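Side-chain contacts in broad specificity aminotransferase (Leishmania mexicana, PDB 4WB0), which probably catalyses the pyridoxal phosphate-dependent transfer of amino groups between amino acids and 2-oxo acids, working on a broad range of substrates: residues A[54-59]-A[321-326]; A[259-264]-A[308-313]. One frame throughout, in Å; residues are numbered along the deposited sequence. Where two conformers were deposited one is given.

Contact 1, between 54-59 and 321-326, is polar and partly buried: a carboxylate on helix 314-344 meets backbone and side-chain groups where the loop passes into helix 59-71. Contact 2 is fully buried and purely apolar, with one methionine of loop 259-264 lying against helix 301-312. The two helices that supply the second partners follow one another in the chain, and the contact centres are about 11 Å apart. The contacts also touch: Leu-58 packs on the backbone O of both Met-261 and Asn-260, and Leu-324 on that of Asn-260.

Contact 1 (A[54-59]-A[321-326]); sequences LPYPLR and EAELSA
Glu-323 reaches out from helix 314-344 toward the start of helix 59-71 and meets Tyr-56, Leu-58 and Arg-59 with its carboxylate. Its CG stands anti to the backbone N (chi1 -169°) and the chain runs on extended, which carries the acid across to the loop. There Leu-58 CG packs against the carboxylate carbon, 3.7 Å from Glu-323 CD. Glu-323 OE1 accepts from Val-60 N, while Glu-323 OE2, through its syn lone pair, takes a nearly straight bond (163°) from Arg-59 N at 2.8 Å. An acid from a distant part of the sequence thus serves the first amides of a helix whose N-cap residue, Leu-58, has no polar side chain. In the fold-type I architecture of class I aminotransferases this links the long helix 314-344 to the N-terminal end of helix 59-71, whose dipole would probably favour the charged carboxylate. Tyr-56 OH lies 2.5 Å from Glu-323 OE2, at best a weak hydrogen bond since its proton may go elsewhere; the ring and carboxylate planes are steeply inclined. Arg-59 NH1 adds a salt bridge to Glu-323 OE2 at 3.2 Å; their planes are 16° apart, but the oxygen lies well out of the guanidinium plane, so the attraction is of charges alone. A bridging water donates to Glu-323 O and is hydrogen-bonded to Tyr-56 OH at 3.0 Å. Next, Leu-324 touches Leu-234 of helix 234-237.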
# COMPACT_ATOMS: atom_id res chain seq x y z
N LEU A 54 9.03 -25.77 -7.84
CA LEU A 54 7.75 -25.08 -8.05
C LEU A 54 7.39 -24.16 -6.85
O LEU A 54 7.92 -24.33 -5.76
CB LEU A 54 6.66 -26.09 -8.33
CG LEU A 54 6.85 -26.94 -9.59
CD1 LEU A 54 5.84 -28.07 -9.68
CD2 LEU A 54 6.75 -26.09 -10.83
N PRO A 55 6.56 -23.13 -7.09
CA PRO A 55 6.09 -22.27 -5.98
C PRO A 55 5.50 -23.11 -4.86
O PRO A 55 4.91 -24.16 -5.12
CB PRO A 55 4.99 -21.39 -6.61
CG PRO A 55 5.22 -21.47 -8.07
CD PRO A 55 5.86 -22.82 -8.36
N TYR A 56 5.67 -22.66 -3.61
CA TYR A 56 5.38 -23.52 -2.47
C TYR A 56 4.48 -22.79 -1.46
O TYR A 56 4.98 -22.22 -0.49
CB TYR A 56 6.71 -23.97 -1.82
CG TYR A 56 6.55 -24.85 -0.57
CD1 TYR A 56 6.07 -26.13 -0.67
CD2 TYR A 56 6.84 -24.34 0.70
CE1 TYR A 56 5.90 -26.93 0.48
CE2 TYR A 56 6.64 -25.09 1.85
CZ TYR A 56 6.18 -26.39 1.74
OH TYR A 56 5.99 -27.14 2.88
N PRO A 57 3.16 -22.72 -1.74
CA PRO A 57 2.25 -22.19 -0.73
C PRO A 57 2.35 -23.09 0.50
O PRO A 57 2.27 -24.30 0.35
CB PRO A 57 0.85 -22.27 -1.40
CG PRO A 57 1.11 -22.45 -2.84
CD PRO A 57 2.45 -23.17 -2.94
N LEU A 58 2.56 -22.53 1.69
CA LEU A 58 2.82 -23.34 2.86
C LEU A 58 1.55 -24.09 3.30
O LEU A 58 0.42 -23.60 3.18
CB LEU A 58 3.33 -22.48 4.02
CG LEU A 58 4.86 -22.30 4.08
CD1 LEU A 58 5.31 -21.57 2.86
CD2 LEU A 58 5.30 -21.52 5.35
N ARG A 59 1.77 -25.28 3.83
CA ARG A 59 0.66 -26.07 4.30
C ARG A 59 -0.04 -25.37 5.41
O ARG A 59 -1.27 -25.44 5.47
CB ARG A 59 1.10 -27.47 4.80
CG ARG A 59 1.79 -28.30 3.74
CD ARG A 59 2.38 -29.58 4.36
NE ARG A 59 3.55 -30.02 3.60
CZ ARG A 59 4.81 -29.74 3.90
NH1 ARG A 59 5.12 -29.02 4.98
NH2 ARG A 59 5.77 -30.20 3.10
N GLU A 321 6.80 -23.24 12.25
CA GLU A 321 8.23 -23.27 12.52
C GLU A 321 8.89 -24.54 11.97
O GLU A 321 9.99 -24.47 11.43
CB GLU A 321 8.47 -23.08 14.01
CG GLU A 321 7.99 -21.66 14.44
CD GLU A 321 8.55 -21.19 15.80
OE1 GLU A 321 7.86 -20.46 16.54
OE2 GLU A 321 9.71 -21.51 16.12
N ALA A 322 8.22 -25.69 12.01
CA ALA A 322 8.79 -26.91 11.44
C ALA A 322 8.90 -26.82 9.89
O ALA A 322 9.90 -27.26 9.29
CB ALA A 322 7.94 -28.13 11.86
N GLU A 323 7.89 -26.23 9.26
CA GLU A 323 7.86 -26.06 7.83
C GLU A 323 9.01 -25.12 7.35
O GLU A 323 9.72 -25.40 6.38
CB GLU A 323 6.48 -25.53 7.45
CG GLU A 323 6.18 -25.53 6.03
CD GLU A 323 4.67 -25.58 5.67
OE1 GLU A 323 3.74 -25.25 6.51
OE2 GLU A 323 4.45 -25.95 4.48
N LEU A 324 9.25 -24.07 8.12
CA LEU A 324 10.30 -23.09 7.78
C LEU A 324 11.69 -23.72 8.02
O LEU A 324 12.61 -23.54 7.25
CB LEU A 324 10.11 -21.83 8.63
CG LEU A 324 11.08 -20.67 8.40
CD1 LEU A 324 10.99 -20.28 6.90
CD2 LEU A 324 10.80 -19.49 9.33
N SER A 325 11.83 -24.48 9.09
CA SER A 325 13.04 -25.21 9.34
C SER A 325 13.37 -26.17 8.19
O SER A 325 14.55 -26.31 7.80
CB SER A 325 12.90 -25.99 10.63
OG SER A 325 14.11 -26.60 10.94
N ALA A 326 12.34 -26.81 7.65
CA ALA A 326 12.57 -27.71 6.52
C ALA A 326 12.94 -26.95 5.26
O ALA A 326 13.73 -27.48 4.47
CB ALA A 326 11.35 -28.59 6.24
O HOH W 1 8.70 -27.09 4.18

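Contact 2 (A[259-264]-A[308-313])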
# COMPACT_ATOMS: atom_id res chain seq x y z
N LYS A 259 8.72 -13.86 2.77
CA LYS A 259 9.57 -15.01 2.54
C LYS A 259 9.38 -16.14 3.56
O LYS A 259 9.28 -17.29 3.13
CB LYS A 259 11.06 -14.58 2.50
CG LYS A 259 11.50 -13.90 1.16
CD LYS A 259 11.64 -12.42 1.37
CE LYS A 259 11.50 -11.59 0.04
NZ LYS A 259 12.33 -12.08 -1.07
N ASN A 260 9.34 -15.83 4.87
CA ASN A 260 9.27 -16.87 5.89
C ASN A 260 7.88 -17.49 6.02
O ASN A 260 7.75 -18.61 6.47
CB ASN A 260 9.77 -16.36 7.28
CG ASN A 260 9.09 -15.06 7.76
OD1 ASN A 260 8.01 -14.66 7.32
ND2 ASN A 260 9.78 -14.40 8.68
N MET A 261 6.84 -16.80 5.57
CA MET A 261 5.49 -17.39 5.53
C MET A 261 4.99 -17.59 4.10
O MET A 261 3.92 -18.12 3.88
CB MET A 261 4.56 -16.50 6.40
CG MET A 261 3.57 -17.21 7.19
SD MET A 261 2.63 -16.05 8.26
CE MET A 261 3.37 -16.25 9.90
N GLY A 262 5.77 -17.12 3.11
CA GLY A 262 5.44 -17.24 1.74
C GLY A 262 4.27 -16.39 1.29
O GLY A 262 3.61 -16.71 0.31
N LEU A 263 4.03 -15.32 2.01
CA LEU A 263 2.85 -14.48 1.74
C LEU A 263 3.25 -13.34 0.80
O LEU A 263 2.79 -12.23 0.99
CB LEU A 263 2.30 -13.94 3.06
CG LEU A 263 1.64 -15.05 3.87
CD1 LEU A 263 1.17 -14.39 5.18
CD2 LEU A 263 0.51 -15.71 3.07
N TYR A 264 4.05 -13.63 -0.23
CA TYR A 264 4.58 -12.57 -1.10
C TYR A 264 3.46 -11.65 -1.65
O TYR A 264 3.59 -10.44 -1.61
CB TYR A 264 5.33 -13.15 -2.31
CG TYR A 264 6.40 -14.20 -1.96
CD1 TYR A 264 6.08 -15.54 -1.87
CD2 TYR A 264 7.72 -13.82 -1.76
CE1 TYR A 264 7.08 -16.51 -1.54
CE2 TYR A 264 8.69 -14.75 -1.42
CZ TYR A 264 8.38 -16.10 -1.33
OH TYR A 264 9.36 -17.02 -0.99
N HIS A 308 -1.83 -13.70 11.45
CA HIS A 308 -2.14 -13.70 12.88
C HIS A 308 -2.56 -15.11 13.33
O HIS A 308 -2.18 -15.58 14.42
CB HIS A 308 -3.25 -12.69 13.24
CG HIS A 308 -3.86 -12.97 14.57
ND1 HIS A 308 -5.07 -13.64 14.70
CD2 HIS A 308 -3.39 -12.78 15.83
CE1 HIS A 308 -5.30 -13.83 15.99
NE2 HIS A 308 -4.30 -13.31 16.69
N LEU A 309 -3.36 -15.81 12.55
CA LEU A 309 -3.79 -17.14 12.96
C LEU A 309 -2.61 -18.10 13.13
O LEU A 309 -2.58 -18.93 14.03
CB LEU A 309 -4.80 -17.71 11.97
CG LEU A 309 -6.08 -16.90 11.83
CD1 LEU A 309 -6.91 -17.70 10.85
CD2 LEU A 309 -6.81 -16.77 13.17
N ILE A 310 -1.64 -17.98 12.23
CA ILE A 310 -0.50 -18.86 12.24
C ILE A 310 0.43 -18.51 13.42
O ILE A 310 0.92 -19.40 14.09
CB ILE A 310 0.25 -18.76 10.92
CG1 ILE A 310 -0.64 -19.37 9.81
CG2 ILE A 310 1.55 -19.50 11.00
CD1 ILE A 310 -0.20 -18.98 8.40
N LEU A 311 0.63 -17.22 13.70
CA LEU A 311 1.47 -16.82 14.84
C LEU A 311 0.84 -17.15 16.16
O LEU A 311 1.51 -17.54 17.12
CB LEU A 311 1.77 -15.32 14.77
CG LEU A 311 2.64 -14.90 13.58
CD1 LEU A 311 2.50 -13.38 13.32
CD2 LEU A 311 4.03 -15.27 13.87
N SER A 312 -0.47 -16.97 16.23
CA SER A 312 -1.15 -16.99 17.52
C SER A 312 -1.53 -18.40 17.97
O SER A 312 -1.44 -18.72 19.15
CB SER A 312 -2.39 -16.07 17.46
OG SER A 312 -3.25 -16.29 18.59
N ASN A 313 -1.96 -19.26 17.06
CA ASN A 313 -2.41 -20.58 17.48
C ASN A 313 -1.25 -21.50 17.78
O ASN A 313 -0.33 -21.58 17.02
CB ASN A 313 -3.30 -21.21 16.43
CG ASN A 313 -3.76 -22.55 16.85
OD1 ASN A 313 -3.15 -23.56 16.51
ND2 ASN A 313 -4.82 -22.58 17.67
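Met-261 lays its thioether against Ile-310 and Leu-311, and its terminal methyl does most of the touching. The loop carrying it has the Ser-Lys-Asn-x-Gly sequence, running from Ser-258 to Gly-262, of class I aminotransferases; in relatives the lysine of this motif holds the pyridoxal phosphate, consistent with a like role for Lys-259. Met-261 CE sits 3.9 Å from Ile-310 CG2 and 4.0 Å from Leu-311 CG, so the methyl meets a branch of one and the branching carbon of the other. A bend at the last torsion (chi3 -101°) turns CE away from the line of the chain, while SD stays alongside Ile-310, 4.1 Å from its CD1. The Met-261 and Ile-310 side chains run past each other in opposite senses; Leu-311 lies across the methionine instead. The bond from CA to CB of Ile-310 heads toward the loop, and CG2, anti to the backbone N, reaches the methyl; Leu-311 leaves the helix at an angle and only its end draws near. No hydrogen bond crosses this interface, and all three side chains are buried. In the next shell Trp-320 of helix 314-344 touches all three, and its NE1 donates to the O of Asn-260, which ties the indole to the loop. Val-61 of helix 59-71 packs on both Ile-310 and Leu-263. Where helix 301-312 ends, Asn-313 OD1 accepts from Leu-316 N and, weakly, from Glu-315 N.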